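Local structure of major capsid protein (Norovirus Hu/GI.7/TCH-060/USA/2003, 4P25) at residues 18-23 and 205-210; 171-176 and 218-223; 242-247 and 256-261; 10-15 and 283-288; 54-59 and 95-100. The protein forms the protruding (P) domain of the norovirus capsid and binds histo-blood group antigens such as Lewis Y, probably for attachment to host cells. One frame throughout, in Å; residues are numbered along the deposited sequence.

Contact 1: 18-23 and 205-210; sequences LANSRV and FMSDFP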
# COMPACT_ATOMS: atom_id res chain seq x y z
N LEU A 18 8.39 2.57 5.07
CA LEU A 18 7.10 3.24 5.23
C LEU A 18 6.61 3.83 3.91
O LEU A 18 7.41 4.31 3.11
CB LEU A 18 7.20 4.35 6.28
CG LEU A 18 7.47 3.85 7.70
CD1 LEU A 18 7.59 5.02 8.67
CD2 LEU A 18 6.35 2.90 8.12
N ALA A 19 5.29 3.78 3.70
CA ALA A 19 4.68 4.29 2.48
C ALA A 19 4.34 5.78 2.52
O ALA A 19 3.99 6.32 3.57
CB ALA A 19 3.42 3.48 2.15
N ASN A 20 4.44 6.43 1.37
CA ASN A 20 3.90 7.77 1.21
C ASN A 20 2.38 7.71 1.35
O ASN A 20 1.74 6.72 0.97
CB ASN A 20 4.27 8.31 -0.18
CG ASN A 20 4.22 9.82 -0.25
OD1 ASN A 20 3.13 10.42 -0.31
ND2 ASN A 20 5.39 10.46 -0.30
N SER A 21 1.80 8.77 1.91
CA SER A 21 0.36 8.82 2.12
C SER A 21 -0.37 9.60 1.03
O SER A 21 -1.60 9.71 1.07
CB SER A 21 0.07 9.43 3.48
OG SER A 21 0.70 10.69 3.64
N ARG A 22 0.37 10.14 0.06
CA ARG A 22 -0.24 10.91 -1.04
C ARG A 22 -0.06 10.29 -2.42
O ARG A 22 -0.81 10.60 -3.35
CB ARG A 22 0.25 12.37 -1.02
CG ARG A 22 -0.24 13.16 0.20
CD ARG A 22 0.30 14.60 0.21
NE ARG A 22 -0.35 15.44 -0.79
CZ ARG A 22 0.29 16.29 -1.60
NH1 ARG A 22 1.61 16.41 -1.55
NH2 ARG A 22 -0.40 17.02 -2.47
N VAL A 23 0.93 9.41 -2.56
CA VAL A 23 1.10 8.62 -3.78
C VAL A 23 1.49 7.20 -3.39
O VAL A 23 2.03 6.99 -2.30
CB VAL A 23 2.17 9.22 -4.75
CG1 VAL A 23 1.65 10.47 -5.45
CG2 VAL A 23 3.49 9.48 -4.02
N PHE A 205 7.88 13.96 4.27
CA PHE A 205 8.37 12.66 3.88
C PHE A 205 8.23 12.54 2.37
O PHE A 205 7.12 12.69 1.83
CB PHE A 205 7.59 11.58 4.64
CG PHE A 205 7.70 11.74 6.13
CD1 PHE A 205 8.78 11.20 6.82
CD2 PHE A 205 6.75 12.46 6.84
CE1 PHE A 205 8.89 11.36 8.20
CE2 PHE A 205 6.86 12.62 8.22
CZ PHE A 205 7.93 12.07 8.90
N MET A 206 9.35 12.32 1.69
CA MET A 206 9.43 12.45 0.24
C MET A 206 9.50 11.11 -0.48
O MET A 206 10.15 10.18 0.00
CB MET A 206 10.67 13.27 -0.16
CG MET A 206 10.83 14.61 0.58
SD MET A 206 9.41 15.72 0.43
CE MET A 206 9.38 16.03 -1.34
N SER A 207 8.85 11.02 -1.64
CA SER A 207 8.92 9.82 -2.47
C SER A 207 9.23 10.15 -3.92
O SER A 207 8.70 11.12 -4.47
CB SER A 207 7.59 9.05 -2.43
OG SER A 207 7.34 8.52 -1.14
N ASP A 208 10.07 9.32 -4.54
CA ASP A 208 10.19 9.32 -5.99
C ASP A 208 8.83 8.99 -6.61
O ASP A 208 8.13 8.08 -6.15
CB ASP A 208 11.19 8.27 -6.45
CG ASP A 208 12.60 8.55 -5.97
OD1 ASP A 208 12.99 9.73 -5.94
OD2 ASP A 208 13.31 7.58 -5.63
N PHE A 209 8.46 9.74 -7.64
CA PHE A 209 7.21 9.52 -8.34
C PHE A 209 7.32 10.22 -9.69
O PHE A 209 7.97 11.26 -9.79
CB PHE A 209 6.03 10.08 -7.54
CG PHE A 209 4.68 9.61 -8.03
CD1 PHE A 209 4.22 8.35 -7.71
CD2 PHE A 209 3.90 10.43 -8.82
CE1 PHE A 209 2.99 7.91 -8.16
CE2 PHE A 209 2.67 10.00 -9.28
CZ PHE A 209 2.22 8.73 -8.95
N PRO A 210 6.71 9.64 -10.73
CA PRO A 210 6.86 10.29 -12.04
C PRO A 210 6.06 11.58 -12.16
O PRO A 210 4.87 11.59 -12.46
CB PRO A 210 6.36 9.23 -13.03
CG PRO A 210 5.51 8.31 -12.22
CD PRO A 210 6.08 8.31 -10.84
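Val23 and Phe209 meet across the face of the phenylalanine ring. CG1 of Val23 stands over the ring centre, 3.8 Å from the Phe209 centroid and 3° off the normal, a CH-pi contact; CD of Pro210 sits on the opposite face, displaced toward the rim. The aromatic plane is thus held between two aliphatic groups, and valine suits the place because its branch supplies a second methyl, CG2, 3.9 Å from CD1 of Phe209. An Asx turn precedes Val23 in the loop. OD1 of Asn20 accepts the backbone N of Arg22 at 2.8 Å, on a lone pair, and makes a weak bond with that of Val23. Asparagine fits because its amide has two ends: with CG swung opposite the backbone N (chi1 -159°), the carbonyl closes the turn while ND2 faces strand 205-208. That nitrogen also reaches Val219 O, tying the loop to two adjacent strands of the sheet. Phe114 of the second subunit packs on Pro210. Ser207 is small enough to let the loop approach; its OG bonds Met26 O and accepts from Asn20 ND2 at 2.9 Å, with a bent N-H...O angle of 144° and the oxygen tilted out of the amide plane.

Contact 2: 171-176 and 218-223; sequences VDPWKI and QVPCTL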
# COMPACT_ATOMS: atom_id res chain seq x y z
N VAL A 171 4.84 21.36 -12.65
CA VAL A 171 3.98 20.74 -11.65
C VAL A 171 4.54 21.03 -10.27
O VAL A 171 5.73 20.86 -10.03
CB VAL A 171 3.89 19.22 -11.86
CG1 VAL A 171 3.09 18.56 -10.73
CG2 VAL A 171 3.28 18.90 -13.21
N ASP A 172 3.67 21.48 -9.37
CA ASP A 172 4.03 21.68 -7.97
C ASP A 172 3.23 20.71 -7.11
O ASP A 172 2.05 20.97 -6.83
CB ASP A 172 3.74 23.12 -7.55
CG ASP A 172 4.16 23.41 -6.12
OD1 ASP A 172 4.56 22.48 -5.40
OD2 ASP A 172 4.10 24.60 -5.71
N PRO A 173 3.85 19.61 -6.67
CA PRO A 173 3.10 18.60 -5.92
C PRO A 173 2.82 19.00 -4.48
O PRO A 173 2.24 18.21 -3.73
CB PRO A 173 4.03 17.38 -5.97
CG PRO A 173 5.40 17.98 -6.00
CD PRO A 173 5.26 19.21 -6.87
N TRP A 174 3.21 20.21 -4.09
CA TRP A 174 2.89 20.73 -2.76
C TRP A 174 1.50 21.36 -2.71
O TRP A 174 0.99 21.69 -1.64
CB TRP A 174 3.96 21.73 -2.32
CG TRP A 174 5.31 21.10 -2.17
CD1 TRP A 174 6.12 20.65 -3.18
CD2 TRP A 174 6.02 20.85 -0.95
NE1 TRP A 174 7.28 20.12 -2.66
CE2 TRP A 174 7.24 20.24 -1.29
CE3 TRP A 174 5.73 21.09 0.39
CZ2 TRP A 174 8.18 19.86 -0.33
CZ3 TRP A 174 6.66 20.71 1.34
CH2 TRP A 174 7.87 20.11 0.98
N LYS A 175 0.88 21.52 -3.88
CA LYS A 175 -0.48 22.06 -3.97
C LYS A 175 -1.54 20.96 -3.85
O LYS A 175 -1.26 19.79 -4.07
CB LYS A 175 -0.66 22.79 -5.30
CG LYS A 175 0.22 24.02 -5.44
CD LYS A 175 -0.03 24.73 -6.76
CE LYS A 175 0.63 26.10 -6.77
NZ LYS A 175 0.47 26.76 -8.09
N ILE A 176 -2.76 21.37 -3.47
CA ILE A 176 -3.90 20.46 -3.48
C ILE A 176 -4.95 20.91 -4.51
O ILE A 176 -4.90 22.05 -4.99
CB ILE A 176 -4.58 20.36 -2.08
CG1 ILE A 176 -5.07 21.73 -1.60
CG2 ILE A 176 -3.64 19.68 -1.09
CD1 ILE A 176 -6.16 21.65 -0.55
N GLN A 218 9.91 14.76 -6.62
CA GLN A 218 9.45 14.03 -5.45
C GLN A 218 8.16 14.58 -4.86
O GLN A 218 7.93 15.80 -4.86
CB GLN A 218 10.54 13.98 -4.36
CG GLN A 218 11.76 13.15 -4.73
CD GLN A 218 12.61 12.79 -3.53
OE1 GLN A 218 12.92 13.63 -2.68
NE2 GLN A 218 13.00 11.52 -3.44
N VAL A 219 7.33 13.68 -4.34
CA VAL A 219 6.06 14.06 -3.73
C VAL A 219 6.19 14.08 -2.21
O VAL A 219 6.62 13.10 -1.61
CB VAL A 219 4.95 13.06 -4.12
CG1 VAL A 219 3.65 13.40 -3.40
CG2 VAL A 219 4.75 13.05 -5.63
N PRO A 220 5.82 15.21 -1.58
CA PRO A 220 5.86 15.29 -0.12
C PRO A 220 4.58 14.79 0.53
O PRO A 220 3.51 14.87 -0.08
CB PRO A 220 5.98 16.80 0.12
CG PRO A 220 5.17 17.39 -1.01
CD PRO A 220 5.43 16.49 -2.20
N CYS A 221 4.68 14.29 1.75
CA CYS A 221 3.51 14.07 2.59
C CYS A 221 3.90 14.38 4.03
O CYS A 221 5.08 14.47 4.35
CB CYS A 221 2.96 12.64 2.44
SG CYS A 221 3.99 11.33 3.14
N THR A 222 2.91 14.56 4.90
CA THR A 222 3.20 14.95 6.27
C THR A 222 3.11 13.81 7.30
O THR A 222 3.57 13.97 8.43
CB THR A 222 2.34 16.14 6.72
OG1 THR A 222 0.98 15.92 6.33
CG2 THR A 222 2.84 17.43 6.07
N LEU A 223 2.51 12.69 6.93
CA LEU A 223 2.59 11.46 7.74
C LEU A 223 2.78 10.26 6.83
O LEU A 223 2.06 10.12 5.85
CB LEU A 223 1.32 11.24 8.57
CG LEU A 223 1.06 12.11 9.80
CD1 LEU A 223 -0.34 11.80 10.33
CD2 LEU A 223 2.10 11.85 10.87
O HOH W 1 9.08 18.36 -4.07
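Pro220 is the main point of contact, gripped by Trp174 on one part of its ring and by Pro173 on another. Its CG rests over the five-membered ring of the Trp174 indole, 3.6 Å from that ring's centroid and 14° off the normal, a CH-pi contact in which a proline C-H points at the electron-rich face. CB of Pro220 extends the cover to the benzene half, 3.8 Å from CZ2 of Trp174. The rigid proline ring offers a compact edge of methylenes, and the broad indole is wide enough to receive both carbons at once. CD of Pro220 turns instead to Pro173, whose CG lies 4.1 Å from it; the two proline side chains run at about a right angle to each other. CG of Pro173 also packs 3.5 Å from the backbone O of Gln218.

Pro173 and Trp174 occupy the corners of a type I beta turn from Asp172 to Lys175, where proline's restricted phi is at home. The same turn is reinforced by an Asx turn: OD1 of Asp172 accepts the backbone N of Trp174 at 2.9 Å, met from above the carboxylate plane. A chi1 of -63° sets the Trp174 indole opposite its own carbonyl carbon and across to strand 218-221, and Tyr204 meets the indole edge-to-face. Arg22 NH1 joins the two backbones from the loop near the chain start, bonding both Pro173 O and Pro220 O. A water accepts from Trp174 NE1 at 2.9 Å and donates to Gln218 O, satisfying the indole N-H.

Contact 3: 242-247 and 256-261; sequences AALLHY and LGEFKL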
# COMPACT_ATOMS: atom_id res chain seq x y z
N ALA A 242 2.33 17.64 22.92
CA ALA A 242 3.10 17.08 21.82
C ALA A 242 3.78 15.80 22.28
O ALA A 242 4.05 15.63 23.47
CB ALA A 242 4.13 18.07 21.30
N ALA A 243 4.04 14.90 21.34
CA ALA A 243 4.77 13.67 21.64
C ALA A 243 6.19 13.80 21.14
O ALA A 243 6.43 14.04 19.95
CB ALA A 243 4.08 12.47 21.00
N LEU A 244 7.14 13.68 22.06
CA LEU A 244 8.55 13.71 21.70
C LEU A 244 8.96 12.35 21.15
O LEU A 244 8.78 11.33 21.82
CB LEU A 244 9.41 14.06 22.92
CG LEU A 244 10.92 14.08 22.69
CD1 LEU A 244 11.33 15.21 21.76
CD2 LEU A 244 11.67 14.17 24.02
N LEU A 245 9.49 12.34 19.94
CA LEU A 245 9.96 11.10 19.32
C LEU A 245 11.46 11.14 19.16
O LEU A 245 12.05 12.20 18.98
CB LEU A 245 9.35 10.93 17.92
CG LEU A 245 7.85 11.06 17.72
CD1 LEU A 245 7.53 10.84 16.25
CD2 LEU A 245 7.09 10.08 18.60
N HIS A 246 12.08 9.97 19.23
CA HIS A 246 13.48 9.82 18.86
C HIS A 246 13.56 9.05 17.56
O HIS A 246 12.78 8.12 17.33
CB HIS A 246 14.24 9.07 19.95
CG HIS A 246 14.36 9.83 21.24
ND1 HIS A 246 14.65 9.21 22.44
CD2 HIS A 246 14.26 11.15 21.52
CE1 HIS A 246 14.70 10.12 23.40
NE2 HIS A 246 14.47 11.30 22.87
N TYR A 247 14.48 9.44 16.69
CA TYR A 247 14.72 8.73 15.44
C TYR A 247 15.99 7.90 15.62
O TYR A 247 17.09 8.45 15.73
CB TYR A 247 14.86 9.74 14.31
CG TYR A 247 15.01 9.18 12.90
CD1 TYR A 247 13.95 8.54 12.26
CD2 TYR A 247 16.19 9.34 12.20
CE1 TYR A 247 14.09 8.05 10.97
CE2 TYR A 247 16.34 8.86 10.92
CZ TYR A 247 15.29 8.22 10.30
OH TYR A 247 15.44 7.74 9.02
N LEU A 256 19.44 9.35 16.73
CA LEU A 256 19.95 10.23 15.68
C LEU A 256 19.33 11.62 15.68
O LEU A 256 19.85 12.53 15.03
CB LEU A 256 19.74 9.60 14.31
CG LEU A 256 20.32 8.20 14.09
CD1 LEU A 256 19.94 7.70 12.70
CD2 LEU A 256 21.83 8.21 14.27
N GLY A 257 18.22 11.80 16.39
CA GLY A 257 17.58 13.10 16.44
C GLY A 257 16.23 13.12 17.11
O GLY A 257 15.56 12.08 17.22
N GLU A 258 15.82 14.31 17.54
CA GLU A 258 14.56 14.54 18.25
C GLU A 258 13.53 15.18 17.33
O GLU A 258 13.85 16.10 16.58
CB GLU A 258 14.75 15.55 19.38
CG GLU A 258 15.80 15.22 20.39
CD GLU A 258 15.61 16.03 21.66
OE1 GLU A 258 15.43 17.27 21.57
OE2 GLU A 258 15.60 15.42 22.74
N PHE A 259 12.28 14.73 17.45
CA PHE A 259 11.18 15.27 16.66
C PHE A 259 9.96 15.45 17.56
O PHE A 259 9.82 14.76 18.57
CB PHE A 259 10.83 14.30 15.52
CG PHE A 259 11.92 14.14 14.49
CD1 PHE A 259 13.03 13.34 14.75
CD2 PHE A 259 11.84 14.77 13.26
CE1 PHE A 259 14.03 13.19 13.81
CE2 PHE A 259 12.84 14.62 12.31
CZ PHE A 259 13.94 13.82 12.58
N LYS A 260 9.08 16.38 17.21
CA LYS A 260 7.81 16.50 17.92
C LYS A 260 6.64 16.12 17.03
O LYS A 260 6.51 16.59 15.90
CB LYS A 260 7.62 17.90 18.53
CG LYS A 260 8.42 18.09 19.81
CD LYS A 260 8.67 19.56 20.13
CE LYS A 260 7.44 20.26 20.67
NZ LYS A 260 7.68 21.73 20.84
N LEU A 261 5.79 15.25 17.57
CA LEU A 261 4.58 14.81 16.90
C LEU A 261 3.39 15.49 17.57
O LEU A 261 3.12 15.28 18.75
CB LEU A 261 4.45 13.29 16.98
CG LEU A 261 3.15 12.63 16.53
CD1 LEU A 261 2.90 12.85 15.05
CD2 LEU A 261 3.19 11.14 16.86
O HOH W 2 14.56 13.10 25.13
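The beta hairpin of strands 242-248 and 255-262, part of the larger antiparallel sheet, provides this contact, and a classic beta bulge interrupts its pairing near the turn. There Leu256 and Gly257 both face Tyr247: Leu256 N donates to Tyr247 O at 2.7 Å, while Tyr247 N donates to Gly257 O at 2.9 Å. Further along, Leu245 with Phe259 and Ala243 with Leu261 are regular hydrogen-bonded pairs, the latter closed by Ala243 N to Leu261 O at 2.8 Å and a nearly straight 177°.

One face of the hairpin is apolar. CB of Tyr247 touches CE1 of Phe259 at 3.6 Å, and CD1 of Leu245 reaches CB of Leu261 at 4.0 Å, while Ala243 is small enough for its CB to lie beside that of Leu261. Phe259 suits this buried side because its flat ring packs both on Tyr247 CB and, edge-to-face, with Phe286 of strand 285-292, which pairs with strand 242-248. Tyr247 OH hydrogen-bonds to Pro281 O and Gly284 N.

The other face is mixed. Buried Leu244 sets CD1 4.2 Å from CB of Glu258. Lys260, bent at its third torsion (chi3 75°), lays CE against CB of Ala242 and takes its NZ to Glu200 in a salt bridge. Glu258 sends OE1 to Lys299 N, and its OE2 receives a weak bond, 3.5 Å long, from a water that lies in the plane of the His246 ring, 2.9 Å from NE2.

Contact 4: 10-15 and 283-288; sequences VPNIPL and NGVFVF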
# COMPACT_ATOMS: atom_id res chain seq x y z
N VAL A 10 4.37 4.84 18.06
CA VAL A 10 4.42 5.08 16.63
C VAL A 10 5.00 3.82 15.99
O VAL A 10 5.59 3.00 16.69
CB VAL A 10 5.26 6.33 16.28
CG1 VAL A 10 4.59 7.58 16.83
CG2 VAL A 10 6.68 6.19 16.81
N PRO A 11 4.80 3.64 14.67
CA PRO A 11 5.24 2.40 14.02
C PRO A 11 6.72 2.04 14.23
O PRO A 11 7.60 2.86 13.96
CB PRO A 11 4.97 2.66 12.54
CG PRO A 11 3.78 3.55 12.56
CD PRO A 11 3.99 4.46 13.75
N ASN A 12 6.96 0.83 14.71
CA ASN A 12 8.31 0.29 14.86
C ASN A 12 8.78 -0.29 13.53
O ASN A 12 8.95 -1.50 13.37
CB ASN A 12 8.32 -0.78 15.96
CG ASN A 12 9.68 -1.42 16.15
OD1 ASN A 12 10.71 -0.81 15.89
ND2 ASN A 12 9.68 -2.67 16.60
N ILE A 13 8.95 0.61 12.56
CA ILE A 13 9.28 0.26 11.18
C ILE A 13 10.25 1.32 10.67
O ILE A 13 10.00 2.51 10.85
CB ILE A 13 8.03 0.29 10.28
CG1 ILE A 13 7.00 -0.74 10.74
CG2 ILE A 13 8.41 0.04 8.84
CD1 ILE A 13 5.66 -0.64 10.02
N PRO A 14 11.36 0.90 10.04
CA PRO A 14 12.31 1.90 9.53
C PRO A 14 11.67 2.76 8.45
O PRO A 14 10.78 2.29 7.73
CB PRO A 14 13.43 1.05 8.92
CG PRO A 14 13.28 -0.29 9.55
CD PRO A 14 11.82 -0.47 9.78
N LEU A 15 12.10 4.01 8.36
CA LEU A 15 11.48 4.99 7.48
C LEU A 15 11.41 4.54 6.03
O LEU A 15 10.39 4.78 5.36
CB LEU A 15 12.20 6.34 7.59
CG LEU A 15 11.53 7.52 6.89
CD1 LEU A 15 10.06 7.62 7.26
CD2 LEU A 15 12.26 8.81 7.23
N ASN A 283 16.97 5.05 7.10
CA ASN A 283 16.59 3.73 7.60
C ASN A 283 16.35 3.71 9.11
O ASN A 283 16.35 2.65 9.73
CB ASN A 283 17.64 2.69 7.24
CG ASN A 283 18.95 2.90 7.98
OD1 ASN A 283 19.29 4.02 8.37
ND2 ASN A 283 19.70 1.81 8.18
N GLY A 284 16.16 4.89 9.70
CA GLY A 284 15.94 4.99 11.13
C GLY A 284 14.51 4.67 11.52
O GLY A 284 13.61 4.66 10.67
N VAL A 285 14.29 4.42 12.80
CA VAL A 285 12.97 4.10 13.33
C VAL A 285 12.53 5.17 14.32
O VAL A 285 13.27 5.51 15.24
CB VAL A 285 12.98 2.72 14.04
CG1 VAL A 285 11.62 2.41 14.65
CG2 VAL A 285 13.41 1.62 13.07
N PHE A 286 11.32 5.70 14.13
CA PHE A 286 10.77 6.62 15.12
C PHE A 286 10.27 5.85 16.34
O PHE A 286 9.61 4.82 16.21
CB PHE A 286 9.62 7.46 14.55
CG PHE A 286 10.06 8.47 13.53
CD1 PHE A 286 10.56 9.71 13.92
CD2 PHE A 286 9.96 8.18 12.18
CE1 PHE A 286 10.95 10.64 12.97
CE2 PHE A 286 10.35 9.11 11.23
CZ PHE A 286 10.85 10.34 11.62
N VAL A 287 10.59 6.37 17.51
CA VAL A 287 10.19 5.75 18.77
C VAL A 287 9.63 6.82 19.70
O VAL A 287 10.26 7.85 19.92
CB VAL A 287 11.39 5.06 19.45
CG1 VAL A 287 10.96 4.41 20.77
CG2 VAL A 287 12.03 4.04 18.53
N PHE A 288 8.43 6.58 20.24
CA PHE A 288 7.85 7.49 21.22
C PHE A 288 8.71 7.53 22.48
O PHE A 288 9.03 6.48 23.06
CB PHE A 288 6.42 7.08 21.58
CG PHE A 288 5.82 7.88 22.71
CD1 PHE A 288 5.14 9.06 22.45
CD2 PHE A 288 5.93 7.45 24.02
CE1 PHE A 288 4.59 9.80 23.48
CE2 PHE A 288 5.38 8.19 25.06
CZ PHE A 288 4.71 9.36 24.79
O HOH W 3 8.29 2.85 17.42
O HOH W 4 6.95 4.12 19.65
O HOH W 5 9.19 4.69 12.43
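Leu15 and Gly284 make the direct hydrogen bond of this contact, in which the N-terminal segment runs past strand 285-288 with an inverse gamma turn centred on Asn12. Leu15 N donates to Gly284 O at 2.8 Å with an angle of 148° at the hydrogen. The same carbonyl oxygen takes a CA-H...O contact from Pro14 CA at 3.3 Å; proline, having no N-H to satisfy, is well placed against a strand already bonded through its neighbour. Asn12 directs ND2 to Glu233 O of the second subunit, placing the turn at the dimer contact.

Elsewhere water replaces direct pairing. One molecule donates to both Val10 O and Phe286 O, and a second accepts from Val10 N and Phe288 N. The third receives Phe286 N at 2.9 Å and donates to the carbonyls of Pro11 and Ile13, bridging the backbones where they do not pair directly; within the gamma turn the Ile13 N to Pro11 O bond is weak. The other side of this strand bonds strand 242-248.

Apolar packing completes the contact. In Val285 a chi1 of 177° turns CG1 away from the backbone N, and this methyl makes a polar-apolar contact with OD1 of Asn12 at 3.6 Å. Its other methyl meets the Pro14 ring, which lies alongside and points the same way. Leu15 brings CD1 to the edge of the Phe286 ring. The short, branched side chain of Val10 lets CG2 lie against the strand backbone, 3.9 Å from CB of Phe286 and 3.3 Å from Phe286 O.

Contact 5: 54-59 and 95-100; sequences LGTTPV and SPAPLG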
# COMPACT_ATOMS: atom_id res chain seq x y z
N LEU A 54 -8.84 12.67 8.62
CA LEU A 54 -9.21 13.99 8.14
C LEU A 54 -9.12 14.04 6.63
O LEU A 54 -8.38 13.27 6.02
CB LEU A 54 -8.27 15.05 8.73
CG LEU A 54 -8.12 15.08 10.25
CD1 LEU A 54 -7.02 16.07 10.66
CD2 LEU A 54 -9.45 15.44 10.90
N GLY A 55 -9.86 14.96 6.02
CA GLY A 55 -9.85 15.09 4.57
C GLY A 55 -10.31 13.82 3.87
O GLY A 55 -11.32 13.23 4.24
N THR A 56 -9.56 13.40 2.86
CA THR A 56 -9.90 12.20 2.10
C THR A 56 -9.06 10.99 2.52
O THR A 56 -9.12 9.93 1.89
CB THR A 56 -9.71 12.43 0.60
OG1 THR A 56 -8.40 12.96 0.37
CG2 THR A 56 -10.75 13.41 0.08
N THR A 57 -8.29 11.17 3.59
CA THR A 57 -7.33 10.16 4.04
C THR A 57 -7.98 8.80 4.32
O THR A 57 -8.94 8.72 5.08
CB THR A 57 -6.63 10.65 5.32
OG1 THR A 57 -6.01 11.92 5.06
CG2 THR A 57 -5.58 9.65 5.82
N PRO A 58 -7.47 7.74 3.67
CA PRO A 58 -7.93 6.37 3.92
C PRO A 58 -7.02 5.67 4.93
O PRO A 58 -6.05 6.27 5.39
CB PRO A 58 -7.76 5.72 2.56
CG PRO A 58 -6.52 6.37 2.01
CD PRO A 58 -6.57 7.81 2.51
N VAL A 59 -7.33 4.42 5.26
CA VAL A 59 -6.55 3.69 6.25
C VAL A 59 -5.35 2.97 5.64
O VAL A 59 -4.26 2.98 6.21
CB VAL A 59 -7.44 2.68 7.00
CG1 VAL A 59 -6.62 1.85 7.97
CG2 VAL A 59 -8.53 3.42 7.74
N SER A 95 -16.90 14.80 3.31
CA SER A 95 -15.56 14.60 2.77
C SER A 95 -15.38 15.40 1.48
O SER A 95 -16.35 15.60 0.75
CB SER A 95 -15.33 13.11 2.51
OG SER A 95 -14.03 12.87 2.00
N PRO A 96 -14.15 15.86 1.19
CA PRO A 96 -13.90 16.59 -0.06
C PRO A 96 -14.12 15.74 -1.32
O PRO A 96 -14.35 16.30 -2.39
CB PRO A 96 -12.41 16.96 0.04
CG PRO A 96 -12.14 17.00 1.51
CD PRO A 96 -12.97 15.88 2.08
N ALA A 97 -14.05 14.42 -1.18
CA ALA A 97 -14.08 13.51 -2.32
C ALA A 97 -14.18 12.07 -1.80
O ALA A 97 -14.21 11.85 -0.58
CB ALA A 97 -12.82 13.71 -3.18
N PRO A 98 -14.27 11.07 -2.69
CA PRO A 98 -14.23 9.70 -2.16
C PRO A 98 -12.93 9.46 -1.40
O PRO A 98 -11.92 10.09 -1.69
CB PRO A 98 -14.26 8.83 -3.42
CG PRO A 98 -15.00 9.67 -4.41
CD PRO A 98 -14.53 11.07 -4.14
N LEU A 99 -12.97 8.57 -0.41
CA LEU A 99 -11.78 8.31 0.36
C LEU A 99 -10.66 7.76 -0.53
O LEU A 99 -10.90 6.91 -1.38
CB LEU A 99 -12.09 7.38 1.54
CG LEU A 99 -12.97 8.02 2.63
CD1 LEU A 99 -12.81 7.25 3.93
CD2 LEU A 99 -12.65 9.51 2.84
N GLY A 100 -9.45 8.27 -0.32
CA GLY A 100 -8.30 7.87 -1.10
C GLY A 100 -8.10 8.66 -2.39
O GLY A 100 -7.06 8.52 -3.03
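Ser95 begins the approach, its OG lying 3.5 Å from Gly55 O. The hydroxyl gives its hydrogen bond within its own loop, to Ala97 O at 2.8 Å and in the carbonyl plane, a bond that closes a tight bend in 95-97. Pro96 follows with its ring directed at the partner turn: CD lies 3.8 Å from Gly55 O, and CB rests against CG2 of Thr56. At Ala97 the small side chain leaves room for the same methyl, which comes within 3.7 Å of Ala97 N and 3.9 Å of Ala97 CB. Thr56 divides its branches: CG2, anti to the carbonyl carbon, enters the curl of residues 95-98, while OG1 bonds Asn44 OD1. The carbonyl oxygen of Pro98 lies near both CG2 and CB of Thr56. Leu99 then brings CD2 back over the turn, 3.7 Å from Thr56 O. Gly100 completes the passage, its N donating to Thr56 O at 2.8 Å, in the carbonyl plane and nearly straight at 169°. Its positive phi of 88° comes easily to glycine, and its bare CA lets the Pro58 ring settle 3.9 Å away, measured from Pro58 CG to Gly100 CA.

The loop being embraced is a type II' beta turn from Leu54 to Thr57, with Gly55 at the corner whose positive phi (60°) suits this residue. Helix 225-234 flanks it, with Val228 against Thr57 and Gln225 NE2 bonding the carbonyls of Pro58 and Val59, while Gly100 pairs through its backbone with Arg66 of strand 66-73.

Contacts 1 and 2 form one unit, their centres 9 Å apart: strands 201-208 and 218-221 are sheet neighbours, and Phe205 N lies 2.8 Å from Cys221 O. Contacts 3 and 4, 11 Å apart, meet where strands 242-248 and 285-292 pair in that sheet, with His246 O 2.8 Å from Val287 N. Contact 4 reaches back to contact 1 through Phe205, whose CD1 lies 3.8 Å from CD1 of Leu15. Contact 5 stands aside, about 17 Å and 16 Å from the centres of contacts 1 and 2. The side chains of Phe209 and Pro173 are about 13 and 14 Å from bound fucose and galactose, too far to touch them, although Val212 and Ser213 of the glycan pocket follow closely on 205-210.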